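Local coordinates for oxalate--CoA ligase (Arabidopsis thaliana, PDB 5IE2), which belongs to the ANL superfamily of AMP-binding enzymes and holds adenosine-5'-triphosphate in a pocket lined by residues from both its large N-terminal and small C-terminal parts, at residues A[407-412]-A[498-503]; A[436-441]-A[491-496]; A[428-433]-A[453-458]. All blocks are in the same frame, centred on the assembly; numbering follows the deposited sequence.

Contact 1 of 3, residues A[407-412]-A[498-503]. With ATP (adenosine-5'-triphosphate), chain C.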
ATOM      1  N   VAL A 407      16.879  -8.559   0.509  1.00 21.66           N
ATOM      2  CA  VAL A 407      17.918  -8.540  -0.514  1.00 22.54           C
ATOM      3  C   VAL A 407      17.250  -8.232  -1.845  1.00 24.17           C
ATOM      4  O   VAL A 407      17.803  -7.504  -2.686  1.00 26.73           O
ATOM      5  CB  VAL A 407      18.684  -9.911  -0.556  1.00 28.34           C
ATOM      6  CG1 VAL A 407      19.720  -9.937  -1.643  1.00 31.41           C
ATOM      7  CG2 VAL A 407      19.330 -10.163   0.775  1.00 29.75           C
ATOM      8  N   GLY A 408      16.057  -8.784  -2.038  1.00 24.58           N
ATOM      9  CA  GLY A 408      15.298  -8.389  -3.219  1.00 24.14           C
ATOM     10  C   GLY A 408      14.365  -9.504  -3.668  1.00 24.14           C
ATOM     11  O   GLY A 408      14.379 -10.589  -3.098  1.00 25.04           O
ATOM     12  N   ARG A 409      13.536  -9.227  -4.658  1.00 22.64           N
ATOM     13  CA  ARG A 409      12.718 -10.265  -5.259  1.00 25.64           C
ATOM     14  C   ARG A 409      13.590 -11.273  -5.953  1.00 27.02           C
ATOM     15  O   ARG A 409      14.553 -10.906  -6.644  1.00 27.60           O
ATOM     16  CB  ARG A 409      11.740  -9.671  -6.249  1.00 26.77           C
ATOM     17  CG  ARG A 409      10.832  -8.653  -5.618  1.00 30.12           C
ATOM     18  CD  ARG A 409      10.327  -7.719  -6.689  1.00 32.37           C
ATOM     19  NE  ARG A 409       9.630  -6.529  -6.207  1.00 32.06           N
ATOM     20  CZ  ARG A 409       8.311  -6.465  -6.095  1.00 33.22           C
ATOM     21  NH1 ARG A 409       7.575  -7.547  -6.385  1.00 32.81           N
ATOM     22  NH2 ARG A 409       7.735  -5.331  -5.677  1.00 31.36           N
ATOM     23  N   ILE A 410      13.268 -12.550  -5.749  1.00 25.28           N
ATOM     24  CA  ILE A 410      13.973 -13.627  -6.442  1.00 26.20           C
ATOM     25  C   ILE A 410      14.165 -13.305  -7.926  1.00 30.13           C
ATOM     26  O   ILE A 410      15.260 -13.469  -8.476  1.00 31.40           O
ATOM     27  CB  ILE A 410      13.197 -14.921  -6.343  1.00 25.76           C
ATOM     28  CG1 ILE A 410      13.199 -15.414  -4.905  1.00 27.57           C
ATOM     29  CG2 ILE A 410      13.743 -15.981  -7.327  1.00 27.06           C
ATOM     30  CD1 ILE A 410      12.285 -16.618  -4.671  1.00 29.31           C
ATOM     31  N   LYS A 411      13.110 -12.848  -8.575  1.00 31.47           N
ATOM     32  CA  LYS A 411      13.188 -12.619 -10.025  1.00 38.25           C
ATOM     33  C   LYS A 411      14.005 -11.371 -10.429  1.00 38.43           C
ATOM     34  O   LYS A 411      14.331 -11.194 -11.599  1.00 41.17           O
ATOM     35  CB  LYS A 411      11.775 -12.507 -10.597  1.00 44.83           C
ATOM     36  CG  LYS A 411      10.910 -13.765 -10.464  1.00 50.83           C
ATOM     37  CD  LYS A 411      10.476 -14.276 -11.848  1.00 56.39           C
ATOM     38  CE  LYS A 411       9.218 -15.136 -11.754  1.00 61.17           C
ATOM     39  NZ  LYS A 411       8.476 -14.840 -10.489  1.00 62.88           N
ATOM     40  N   GLU A 412      14.343 -10.520  -9.458  1.00 34.12           N
ATOM     41  CA  GLU A 412      15.060  -9.280  -9.743  1.00 32.25           C
ATOM     42  C   GLU A 412      16.531  -9.313  -9.397  1.00 29.49           C
ATOM     43  O   GLU A 412      17.261  -8.417  -9.839  1.00 29.41           O
ATOM     44  CB  GLU A 412      14.407  -8.105  -8.999  1.00 32.49           C
ATOM     45  CG  GLU A 412      13.175  -7.625  -9.734  1.00 37.40           C
ATOM     46  CD  GLU A 412      12.493  -6.440  -9.083  1.00 40.86           C
ATOM     47  OE1 GLU A 412      12.990  -5.914  -8.041  1.00 41.05           O
ATOM     48  OE2 GLU A 412      11.439  -6.041  -9.622  1.00 42.62           O
ATOM     49  N   SER A 498       0.587   3.024  -7.432  1.00 42.28           N
ATOM     50  CA  SER A 498       1.078   2.837  -6.047  1.00 42.66           C
ATOM     51  C   SER A 498       2.373   3.639  -5.735  1.00 37.67           C
ATOM     52  O   SER A 498       2.721   3.805  -4.560  1.00 36.27           O
ATOM     53  CB  SER A 498       1.316   1.347  -5.701  1.00 42.16           C
ATOM     54  OG  SER A 498       1.911   0.546  -6.710  1.00 43.61           O
ATOM     55  N   GLY A 499       3.094   4.081  -6.775  1.00 34.35           N
ATOM     56  CA  GLY A 499       4.331   4.816  -6.596  1.00 34.25           C
ATOM     57  C   GLY A 499       5.601   3.964  -6.644  1.00 33.34           C
ATOM     58  O   GLY A 499       6.647   4.396  -6.151  1.00 34.52           O
ATOM     59  N   LYS A 500       5.538   2.784  -7.273  1.00 30.86           N
ATOM     60  CA  LYS A 500       6.732   1.932  -7.420  1.00 33.64           C
ATOM     61  C   LYS A 500       7.340   2.105  -8.775  1.00 36.62           C
ATOM     62  O   LYS A 500       6.634   2.091  -9.780  1.00 37.90           O
ATOM     63  CB  LYS A 500       6.434   0.423  -7.281  1.00 34.65           C
ATOM     64  CG  LYS A 500       5.712  -0.056  -6.049  1.00 36.46           C
ATOM     65  CD  LYS A 500       5.330  -1.565  -6.241  1.00 49.22           C
ATOM     66  CE  LYS A 500       4.424  -2.103  -5.106  1.00 46.88           C
ATOM     67  NZ  LYS A 500       5.206  -2.837  -4.014  1.00 41.98           N
ATOM     68  N   ILE A 501       8.656   2.227  -8.836  1.00 37.49           N
ATOM     69  CA  ILE A 501       9.314   2.204 -10.131  1.00 38.79           C
ATOM     70  C   ILE A 501       9.508   0.735 -10.446  1.00 39.85           C
ATOM     71  O   ILE A 501      10.125   0.052  -9.648  1.00 42.38           O
ATOM     72  CB  ILE A 501      10.673   2.950 -10.074  1.00 38.14           C
ATOM     73  CG1 ILE A 501      10.499   4.381  -9.524  1.00 38.98           C
ATOM     74  CG2 ILE A 501      11.394   2.904 -11.432  1.00 38.00           C
ATOM     75  CD1 ILE A 501      11.836   5.024  -9.034  1.00 42.87           C
ATOM     76  N   GLN A 502       9.016   0.216 -11.561  1.00 40.84           N
ATOM     77  CA  GLN A 502       9.243  -1.216 -11.819  1.00 45.79           C
ATOM     78  C   GLN A 502      10.458  -1.471 -12.697  1.00 43.49           C
ATOM     79  O   GLN A 502      10.550  -0.922 -13.793  1.00 42.12           O
ATOM     80  CB  GLN A 502       8.009  -1.920 -12.396  1.00 52.79           C
ATOM     81  CG  GLN A 502       6.692  -1.498 -11.750  1.00 58.04           C
ATOM     82  CD  GLN A 502       5.547  -2.450 -12.071  1.00 61.55           C
ATOM     83  OE1 GLN A 502       5.320  -2.794 -13.234  1.00 64.12           O
ATOM     84  NE2 GLN A 502       4.824  -2.877 -11.042  1.00 61.16           N
ATOM     85  N   ARG A 503      11.392  -2.289 -12.202  1.00 42.22           N
ATOM     86  CA  ARG A 503      12.700  -2.390 -12.834  1.00 42.61           C
ATOM     87  C   ARG A 503      12.601  -3.022 -14.215  1.00 45.50           C
ATOM     88  O   ARG A 503      13.315  -2.611 -15.115  1.00 43.45           O
ATOM     89  CB  ARG A 503      13.679  -3.238 -12.013  1.00 42.67           C
ATOM     90  CG  ARG A 503      13.556  -3.108 -10.533  1.00 43.02           C
ATOM     91  CD  ARG A 503      14.624  -3.914  -9.832  1.00 43.28           C
ATOM     92  NE  ARG A 503      15.535  -2.891  -9.414  1.00 46.31           N
ATOM     93  CZ  ARG A 503      15.561  -2.298  -8.232  1.00 43.08           C
ATOM     94  NH1 ARG A 503      14.822  -2.718  -7.212  1.00 38.95           N
ATOM     95  NH2 ARG A 503      16.438  -1.324  -8.071  1.00 42.48           N
TER
HETATM   96  PG  ATP C 601       3.359  -8.600  -8.296  0.84 33.82           P
HETATM   97  O1G ATP C 601       4.744  -9.016  -8.793  0.78 36.87           O
HETATM   98  O2G ATP C 601       2.330  -8.582  -9.370  0.82 33.98           O
HETATM   99  O3G ATP C 601       2.924  -9.442  -7.099  0.91 32.63           O
HETATM  100  PB  ATP C 601       4.104  -6.594  -6.359  0.82 25.58           P
HETATM  101  O1B ATP C 601       4.763  -5.238  -6.491  1.00 24.38           O
HETATM  102  O2B ATP C 601       4.852  -7.757  -5.813  0.74 24.29           O
HETATM  103  O3B ATP C 601       3.432  -7.052  -7.784  1.00 32.72           O
HETATM  104  PA  ATP C 601       2.571  -5.663  -4.011  1.00 23.36           P
HETATM  105  O1A ATP C 601       1.807  -6.674  -3.168  1.00 23.00           O
HETATM  106  O2A ATP C 601       1.995  -4.323  -4.255  1.00 23.78           O
HETATM  107  O3A ATP C 601       2.757  -6.329  -5.469  1.00 30.58           O
HETATM  108  O5' ATP C 601       4.071  -5.569  -3.457  1.00 19.43           O
HETATM  109  C5' ATP C 601       4.606  -6.416  -2.409  1.00 18.85           C
HETATM  110  C4' ATP C 601       6.121  -6.508  -2.665  1.00 19.89           C
HETATM  111  O4' ATP C 601       6.718  -5.221  -2.413  1.00 19.06           O
HETATM  112  C3' ATP C 601       6.820  -7.378  -1.667  1.00 19.46           C
HETATM  113  O3' ATP C 601       6.702  -8.745  -2.055  1.00 20.78           O
HETATM  114  C2' ATP C 601       8.250  -6.884  -1.728  1.00 20.24           C
HETATM  115  O2' ATP C 601       8.861  -7.363  -2.937  1.00 22.70           O
HETATM  116  C1' ATP C 601       8.036  -5.412  -1.933  1.00 17.88           C
HETATM  117  N9  ATP C 601       8.167  -4.636  -0.677  1.00 16.30           N
HETATM  118  C8  ATP C 601       7.205  -4.254   0.173  1.00 16.32           C
HETATM  119  N7  ATP C 601       7.764  -3.528   1.190  1.00 15.32           N
HETATM  120  C5  ATP C 601       9.110  -3.451   0.931  1.00 16.70           C
HETATM  121  C6  ATP C 601      10.276  -2.816   1.589  1.00 17.63           C
HETATM  122  N6  ATP C 601      10.097  -2.059   2.722  1.00 16.26           N
HETATM  123  N1  ATP C 601      11.476  -2.975   0.985  1.00 19.81           N
HETATM  124  C2  ATP C 601      11.628  -3.682  -0.159  1.00 21.74           C
HETATM  125  N3  ATP C 601      10.609  -4.297  -0.813  1.00 19.96           N
HETATM  126  C4  ATP C 601       9.354  -4.184  -0.291  1.00 16.67           C
HETATM  127  O   HOH W   1      10.619  -3.550  -9.473  1.00 38.63           O
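Glu412 lies across the side chain of Arg503 at about a right angle, its carboxylate plane turned 79° from the guanidinium. OE1 comes to the guanidinium edge, near its plane, but the salt bridge to NH1 is long at 3.8 Å; OE1 sits closer to CD of Arg503, at 3.1 Å. Arg503 NH2 forms a salt bridge with Asp427, while NE bonds to Ala441 O. The other carboxylate oxygen, Glu412 OE2, accepts from a water at 2.6 Å, which in turn accepts from Arg503 N at the start of helix 503-510. The two segments also meet at ATP, where the small C-terminal domain of this ANL fold closes on the large one. The long reach of arginine suits Arg409: extended from CG to NE, it hydrogen-bonds the beta-phosphate through NH1 to ATP O2B at 2.8 Å, nearly straight (165°), and through NH2 to ATP O1B at 3.1 Å. The ribose O2' lies over one guanidinium face, 3.3 Å above its centre. Near the guanidinium edge, Lys500 bends at chi4 (-97°); its NZ donates to ATP O5' (3.0 Å) and is also hydrogen-bonded to Ser289 O.

Contact 2 of 3, residues A[436-441]-A[491-496]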
ATOM      1  N   VAL A 436      22.178  13.182  -7.634  1.00 35.67           N
ATOM      2  CA  VAL A 436      21.133  12.256  -8.060  1.00 33.38           C
ATOM      3  C   VAL A 436      19.840  12.521  -7.287  1.00 33.54           C
ATOM      4  O   VAL A 436      19.817  12.545  -6.050  1.00 32.27           O
ATOM      5  CB  VAL A 436      21.565  10.764  -7.867  1.00 30.59           C
ATOM      6  CG1 VAL A 436      20.411   9.860  -8.109  1.00 29.53           C
ATOM      7  CG2 VAL A 436      22.732  10.409  -8.802  1.00 30.32           C
ATOM      8  N   SER A 437      18.766  12.770  -8.017  1.00 34.17           N
ATOM      9  CA  SER A 437      17.473  12.982  -7.385  1.00 35.07           C
ATOM     10  C   SER A 437      16.716  11.667  -7.358  1.00 31.99           C
ATOM     11  O   SER A 437      15.964  11.385  -6.401  1.00 33.51           O
ATOM     12  CB  SER A 437      16.667  14.043  -8.114  1.00 41.08           C
ATOM     13  OG  SER A 437      15.763  13.411  -8.985  1.00 45.35           O
ATOM     14  N   GLN A 438      16.867  10.870  -8.412  1.00 28.35           N
ATOM     15  CA  GLN A 438      16.246   9.554  -8.393  1.00 29.12           C
ATOM     16  C   GLN A 438      17.132   8.512  -9.073  1.00 30.40           C
ATOM     17  O   GLN A 438      17.915   8.844  -9.947  1.00 28.84           O
ATOM     18  CB  GLN A 438      14.858   9.579  -9.051  1.00 30.53           C
ATOM     19  CG  GLN A 438      14.113   8.236  -8.965  1.00 31.35           C
ATOM     20  CD  GLN A 438      13.808   7.774  -7.504  1.00 39.71           C
ATOM     21  OE1 GLN A 438      14.677   7.207  -6.804  1.00 35.83           O
ATOM     22  NE2 GLN A 438      12.546   7.996  -7.062  1.00 38.78           N
ATOM     23  N   GLY A 439      17.044   7.250  -8.674  1.00 30.55           N
ATOM     24  CA  GLY A 439      17.894   6.238  -9.328  1.00 31.27           C
ATOM     25  C   GLY A 439      17.335   4.828  -9.236  1.00 33.74           C
ATOM     26  O   GLY A 439      16.676   4.503  -8.236  1.00 34.15           O
ATOM     27  N   VAL A 440      17.599   3.979 -10.235  1.00 31.55           N
ATOM     28  CA  VAL A 440      17.066   2.616 -10.203  1.00 30.65           C
ATOM     29  C   VAL A 440      18.049   1.685 -10.901  1.00 31.57           C
ATOM     30  O   VAL A 440      18.531   1.981 -12.004  1.00 32.24           O
ATOM     31  CB  VAL A 440      15.650   2.484 -10.882  1.00 31.14           C
ATOM     32  CG1 VAL A 440      15.715   2.964 -12.327  1.00 33.44           C
ATOM     33  CG2 VAL A 440      15.137   1.032 -10.832  1.00 29.88           C
ATOM     34  N   ALA A 441      18.396   0.582 -10.245  1.00 28.87           N
ATOM     35  CA  ALA A 441      19.286  -0.412 -10.850  1.00 29.33           C
ATOM     36  C   ALA A 441      18.478  -1.573 -11.379  1.00 30.77           C
ATOM     37  O   ALA A 441      17.399  -1.840 -10.858  1.00 29.83           O
ATOM     38  CB  ALA A 441      20.339  -0.927  -9.829  1.00 31.09           C
ATOM     39  N   ASP A 491      15.188  12.094 -17.646  1.00 43.84           N
ATOM     40  CA  ASP A 491      14.418  13.161 -17.010  1.00 46.89           C
ATOM     41  C   ASP A 491      13.204  12.593 -16.268  1.00 45.66           C
ATOM     42  O   ASP A 491      12.573  13.269 -15.442  1.00 43.04           O
ATOM     43  CB  ASP A 491      13.983  14.180 -18.078  1.00 52.27           C
ATOM     44  CG  ASP A 491      13.135  13.547 -19.209  1.00 57.90           C
ATOM     45  OD1 ASP A 491      13.417  12.407 -19.657  1.00 58.48           O
ATOM     46  OD2 ASP A 491      12.199  14.222 -19.692  1.00 62.31           O
ATOM     47  N   ASN A 492      12.895  11.335 -16.565  1.00 47.65           N
ATOM     48  CA  ASN A 492      11.735  10.690 -15.989  1.00 50.09           C
ATOM     49  C   ASN A 492      11.791   9.159 -15.923  1.00 47.67           C
ATOM     50  O   ASN A 492      12.247   8.486 -16.860  1.00 47.77           O
ATOM     51  CB  ASN A 492      10.497  11.114 -16.772  1.00 57.13           C
ATOM     52  CG  ASN A 492       9.218  10.835 -16.013  1.00 62.34           C
ATOM     53  OD1 ASN A 492       8.518   9.859 -16.298  1.00 65.62           O
ATOM     54  ND2 ASN A 492       8.926  11.664 -15.008  1.00 64.23           N
ATOM     55  N   LEU A 493      11.309   8.607 -14.807  1.00 44.65           N
ATOM     56  CA  LEU A 493      11.136   7.163 -14.717  1.00 44.68           C
ATOM     57  C   LEU A 493       9.664   6.830 -14.539  1.00 44.49           C
ATOM     58  O   LEU A 493       8.971   7.473 -13.738  1.00 45.47           O
ATOM     59  CB  LEU A 493      11.911   6.527 -13.541  1.00 44.32           C
ATOM     60  CG  LEU A 493      13.391   6.151 -13.362  1.00 43.39           C
ATOM     61  CD1 LEU A 493      14.001   5.719 -14.683  1.00 40.49           C
ATOM     62  CD2 LEU A 493      14.204   7.222 -12.716  1.00 43.34           C
ATOM     63  N   PRO A 494       9.193   5.792 -15.242  1.00 44.73           N
ATOM     64  CA  PRO A 494       7.837   5.290 -15.015  1.00 45.16           C
ATOM     65  C   PRO A 494       7.628   4.740 -13.580  1.00 42.85           C
ATOM     66  O   PRO A 494       8.461   3.979 -13.044  1.00 41.00           O
ATOM     67  CB  PRO A 494       7.704   4.168 -16.056  1.00 44.71           C
ATOM     68  CG  PRO A 494       9.136   3.795 -16.399  1.00 44.79           C
ATOM     69  CD  PRO A 494       9.889   5.068 -16.322  1.00 44.22           C
ATOM     70  N   LYS A 495       6.520   5.139 -12.959  1.00 43.70           N
ATOM     71  CA  LYS A 495       6.103   4.491 -11.718  1.00 44.83           C
ATOM     72  C   LYS A 495       4.629   4.112 -11.755  1.00 42.64           C
ATOM     73  O   LYS A 495       3.836   4.717 -12.481  1.00 41.15           O
ATOM     74  CB  LYS A 495       6.409   5.344 -10.475  1.00 47.26           C
ATOM     75  CG  LYS A 495       6.234   6.832 -10.567  1.00 51.29           C
ATOM     76  CD  LYS A 495       7.118   7.484  -9.479  1.00 54.10           C
ATOM     77  CE  LYS A 495       6.998   9.016  -9.428  1.00 55.86           C
ATOM     78  NZ  LYS A 495       5.732   9.475  -8.775  1.00 55.86           N
ATOM     79  N   THR A 496       4.293   3.077 -10.984  1.00 41.61           N
ATOM     80  CA  THR A 496       2.924   2.605 -10.843  1.00 40.83           C
ATOM     81  C   THR A 496       2.039   3.637 -10.163  1.00 40.98           C
ATOM     82  O   THR A 496       2.517   4.678  -9.676  1.00 39.60           O
ATOM     83  CB  THR A 496       2.870   1.311 -10.037  1.00 40.74           C
ATOM     84  OG1 THR A 496       3.299   1.569  -8.691  1.00 39.06           O
ATOM     85  CG2 THR A 496       3.750   0.263 -10.675  1.00 41.60           C
TER
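The side-chain oxygen OE1 of Gln438, whose CG packs on Leu493, accepts a hydrogen bond from the backbone N of the next residue, Gly439, at 3.0 Å. The N-H lies in the carbonyl plane, on a lone pair, with a C=O...N angle of 101°, so the donor comes in from the side of the C=O bond. The chain reaches this place because CG is anti to the backbone N while chi2 (62°) folds the amide back over its own strand. The amide's NE2 bonds to Gln265 of helix 261-273. With its polar end held in this way, the aliphatic part of Gln438 can serve as a greasy surface, and CG meets CD2 of Leu493 at 3.9 Å. Strand 436-446 is an outer strand of the three-stranded sheet in the small C-terminal domain of the ANL fold. Near its start it carries a classic beta bulge at Ser437 and Gln438, opposite Ile458. The chain that has left strand 487-489 comes back across the sheet face, and Leu493 points its side chain into the sheet. The forked leucine suits this place, since its two methyls reach different residues of one strand: while CD2 goes to Gln438, CD1 touches CG1 of Val440 at 4.0 Å. That valine methyl stands between the backbone N and the carbonyl carbon (chi1 57°), with its partner CG2 anti to N. Gly439 lies between the two contact residues and takes no part in the packing on Leu493. Leu493 also rests on Ala456 and Ile458 of the adjacent strand, while Val506 of helix 503-510 covers Val440.

Contact 3 of 3, residues A[428-433]-A[453-458]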
ATOM      1  N   ALA A 428      20.393   2.136  -3.259  1.00 24.90           N
ATOM      2  CA  ALA A 428      20.675   2.911  -2.055  1.00 24.71           C
ATOM      3  C   ALA A 428      21.979   3.698  -2.262  1.00 25.82           C
ATOM      4  O   ALA A 428      22.098   4.842  -1.829  1.00 27.44           O
ATOM      5  CB  ALA A 428      20.781   2.000  -0.830  1.00 22.69           C
ATOM      6  N   VAL A 429      22.952   3.080  -2.909  1.00 24.09           N
ATOM      7  CA  VAL A 429      24.192   3.856  -3.164  1.00 24.48           C
ATOM      8  C   VAL A 429      23.950   4.999  -4.163  1.00 26.07           C
ATOM      9  O   VAL A 429      24.440   6.121  -3.972  1.00 27.91           O
ATOM     10  CB  VAL A 429      25.348   2.928  -3.655  1.00 21.75           C
ATOM     11  CG1 VAL A 429      26.492   3.742  -4.331  1.00 24.57           C
ATOM     12  CG2 VAL A 429      25.901   2.039  -2.479  1.00 20.94           C
ATOM     13  N   LEU A 430      23.213   4.739  -5.229  1.00 26.46           N
ATOM     14  CA  LEU A 430      22.988   5.789  -6.253  1.00 25.69           C
ATOM     15  C   LEU A 430      22.364   7.016  -5.647  1.00 26.80           C
ATOM     16  O   LEU A 430      22.725   8.153  -5.979  1.00 26.39           O
ATOM     17  CB  LEU A 430      22.071   5.280  -7.343  1.00 27.05           C
ATOM     18  CG  LEU A 430      22.726   4.169  -8.152  1.00 30.16           C
ATOM     19  CD1 LEU A 430      21.690   3.541  -9.120  1.00 29.87           C
ATOM     20  CD2 LEU A 430      23.940   4.773  -8.872  1.00 31.37           C
ATOM     21  N   LEU A 431      21.392   6.798  -4.762  1.00 24.36           N
ATOM     22  CA  LEU A 431      20.721   7.950  -4.153  1.00 23.18           C
ATOM     23  C   LEU A 431      21.616   8.810  -3.233  1.00 25.06           C
ATOM     24  O   LEU A 431      21.201   9.906  -2.826  1.00 25.53           O
ATOM     25  CB  LEU A 431      19.504   7.468  -3.329  1.00 22.13           C
ATOM     26  CG  LEU A 431      18.362   6.925  -4.183  1.00 21.27           C
ATOM     27  CD1 LEU A 431      17.146   6.519  -3.308  1.00 24.36           C
ATOM     28  CD2 LEU A 431      17.910   7.936  -5.237  1.00 22.31           C
ATOM     29  N   THR A 432      22.791   8.303  -2.853  1.00 24.08           N
ATOM     30  CA  THR A 432      23.697   9.115  -2.020  1.00 25.80           C
ATOM     31  C   THR A 432      24.592  10.020  -2.865  1.00 28.85           C
ATOM     32  O   THR A 432      25.314  10.848  -2.308  1.00 29.52           O
ATOM     33  CB  THR A 432      24.609   8.282  -1.091  1.00 25.24           C
ATOM     34  OG1 THR A 432      25.581   7.561  -1.848  1.00 27.68           O
ATOM     35  CG2 THR A 432      23.803   7.276  -0.277  1.00 23.15           C
ATOM     36  N   HIS A 433      24.576   9.858  -4.183  1.00 27.63           N
ATOM     37  CA  HIS A 433      25.389  10.758  -5.008  1.00 27.77           C
ATOM     38  C   HIS A 433      24.784  12.151  -4.921  1.00 30.96           C
ATOM     39  O   HIS A 433      23.582  12.298  -5.062  1.00 30.23           O
ATOM     40  CB  HIS A 433      25.447  10.305  -6.454  1.00 25.98           C
ATOM     41  CG  HIS A 433      26.355  11.142  -7.298  1.00 31.79           C
ATOM     42  ND1 HIS A 433      26.048  12.433  -7.670  1.00 32.05           N
ATOM     43  CD2 HIS A 433      27.579  10.882  -7.815  1.00 32.94           C
ATOM     44  CE1 HIS A 433      27.038  12.931  -8.389  1.00 34.20           C
ATOM     45  NE2 HIS A 433      27.975  12.006  -8.505  1.00 34.68           N
ATOM     46  N   ILE A 453      24.575  -5.829 -14.419  1.00 32.12           N
ATOM     47  CA  ILE A 453      23.817  -4.754 -13.815  1.00 31.92           C
ATOM     48  C   ILE A 453      24.009  -3.445 -14.601  1.00 32.78           C
ATOM     49  O   ILE A 453      25.137  -3.095 -14.969  1.00 33.47           O
ATOM     50  CB  ILE A 453      24.222  -4.538 -12.341  1.00 30.78           C
ATOM     51  CG1 ILE A 453      23.522  -3.307 -11.775  1.00 30.57           C
ATOM     52  CG2 ILE A 453      25.773  -4.460 -12.205  1.00 30.87           C
ATOM     53  CD1 ILE A 453      23.581  -3.251 -10.258  1.00 29.22           C
ATOM     54  N   ASN A 454      22.882  -2.768 -14.841  1.00 33.59           N
ATOM     55  CA  ASN A 454      22.820  -1.408 -15.361  1.00 34.72           C
ATOM     56  C   ASN A 454      21.997  -0.545 -14.409  1.00 33.20           C
ATOM     57  O   ASN A 454      21.389  -1.055 -13.476  1.00 34.10           O
ATOM     58  CB  ASN A 454      22.187  -1.380 -16.747  1.00 37.00           C
ATOM     59  CG  ASN A 454      23.113  -1.848 -17.850  1.00 39.28           C
ATOM     60  OD1 ASN A 454      24.191  -2.397 -17.622  1.00 40.82           O
ATOM     61  ND2 ASN A 454      22.683  -1.623 -19.067  1.00 40.27           N
ATOM     62  N   CYS A 455      21.950   0.759 -14.640  1.00 30.45           N
ATOM     63  CA  CYS A 455      21.074   1.593 -13.850  1.00 31.05           C
ATOM     64  C   CYS A 455      20.612   2.822 -14.664  1.00 32.78           C
ATOM     65  O   CYS A 455      21.171   3.093 -15.716  1.00 35.70           O
ATOM     66  CB  CYS A 455      21.778   2.037 -12.570  1.00 29.93           C
ATOM     67  SG  CYS A 455      23.071   3.296 -12.810  1.00 32.49           S
ATOM     68  N   ALA A 456      19.603   3.530 -14.163  1.00 33.48           N
ATOM     69  CA  ALA A 456      19.169   4.819 -14.714  1.00 33.79           C
ATOM     70  C   ALA A 456      19.058   5.827 -13.592  1.00 34.99           C
ATOM     71  O   ALA A 456      18.601   5.487 -12.466  1.00 33.96           O
ATOM     72  CB  ALA A 456      17.828   4.661 -15.442  1.00 33.72           C
ATOM     73  N   VAL A 457      19.485   7.053 -13.853  1.00 32.64           N
ATOM     74  CA  VAL A 457      19.373   8.090 -12.850  1.00 34.96           C
ATOM     75  C   VAL A 457      18.718   9.344 -13.439  1.00 35.66           C
ATOM     76  O   VAL A 457      18.855   9.644 -14.636  1.00 33.72           O
ATOM     77  CB  VAL A 457      20.762   8.493 -12.240  1.00 33.75           C
ATOM     78  CG1 VAL A 457      21.429   7.324 -11.581  1.00 34.14           C
ATOM     79  CG2 VAL A 457      21.657   9.010 -13.294  1.00 36.04           C
ATOM     80  N   ILE A 458      18.001  10.047 -12.576  1.00 35.47           N
ATOM     81  CA  ILE A 458      17.539  11.403 -12.802  1.00 34.72           C
ATOM     82  C   ILE A 458      18.393  12.367 -12.012  1.00 36.29           C
ATOM     83  O   ILE A 458      18.445  12.289 -10.752  1.00 37.76           O
ATOM     84  CB  ILE A 458      16.068  11.561 -12.367  1.00 34.93           C
ATOM     85  CG1 ILE A 458      15.181  10.612 -13.155  1.00 34.99           C
ATOM     86  CG2 ILE A 458      15.614  13.007 -12.521  1.00 35.54           C
ATOM     87  CD1 ILE A 458      13.740  10.635 -12.676  1.00 35.81           C
TER
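Leu430 of helix 423-430 packs on Cys455 and Val457, two residues on one face of strand 450-459. This is helix-on-sheet packing in the alpha-beta C-terminal domain of the ANL fold, with strand 450-459 in the middle of a three-stranded sheet. The alternation of a beta strand accounts for the partners: Cys455 and Val457 direct their CB atoms toward the helix, whereas Ala456 between them turns away. Leu430 has CG beside its backbone N, anti to the carbonyl carbon (chi1 -67°), and both its methyls lie over Cys455, CD1 the closer. CD1 sits against CB of Cys455 at 3.8 Å and against SG at 3.9 Å, so it touches the cysteine along its side. Cysteine suits the nearer position because its side chain is short and its sulfur, set between backbone N and carbonyl carbon (chi1 73°), still offers an apolar surface. The branched valine borders the leucine methyls more loosely, CG1 of Val457 lying 4.5 Å from CD2 of Leu430. Ile470 and Cys474 of helix 467-477 also touch Leu430, so the leucine fills the join between two helices and the sheet. A type I beta turn runs from Leu430 to His433, whose imidazole packs edge-to-face with Phe473. His433 N bonds to Leu430 O at 3.1 Å. Just before, Val429 O is gripped by two donors of one residue, Thr432 N at 3.0 Å and, on a lone pair in the carbonyl plane, Thr432 OG1 at 2.8 Å.

Contacts 2 and 3 are buried and belong to one small sheet: strands 436-446 and 450-459 are neighbours in it, joined directly by backbone pairs such as Val440 with Ala456, and the centres of the two contacts lie about 9 Å apart. Both are apolar and rest on one leucine, from a loop in contact 2 and from a helix in contact 3. Contact 1 is only partly buried and is polar, in keeping with its place at the ATP pocket. It touches contact 2, where Arg503 meets Ala441 and Lys500 packs on Lys495, but does not touch contact 3.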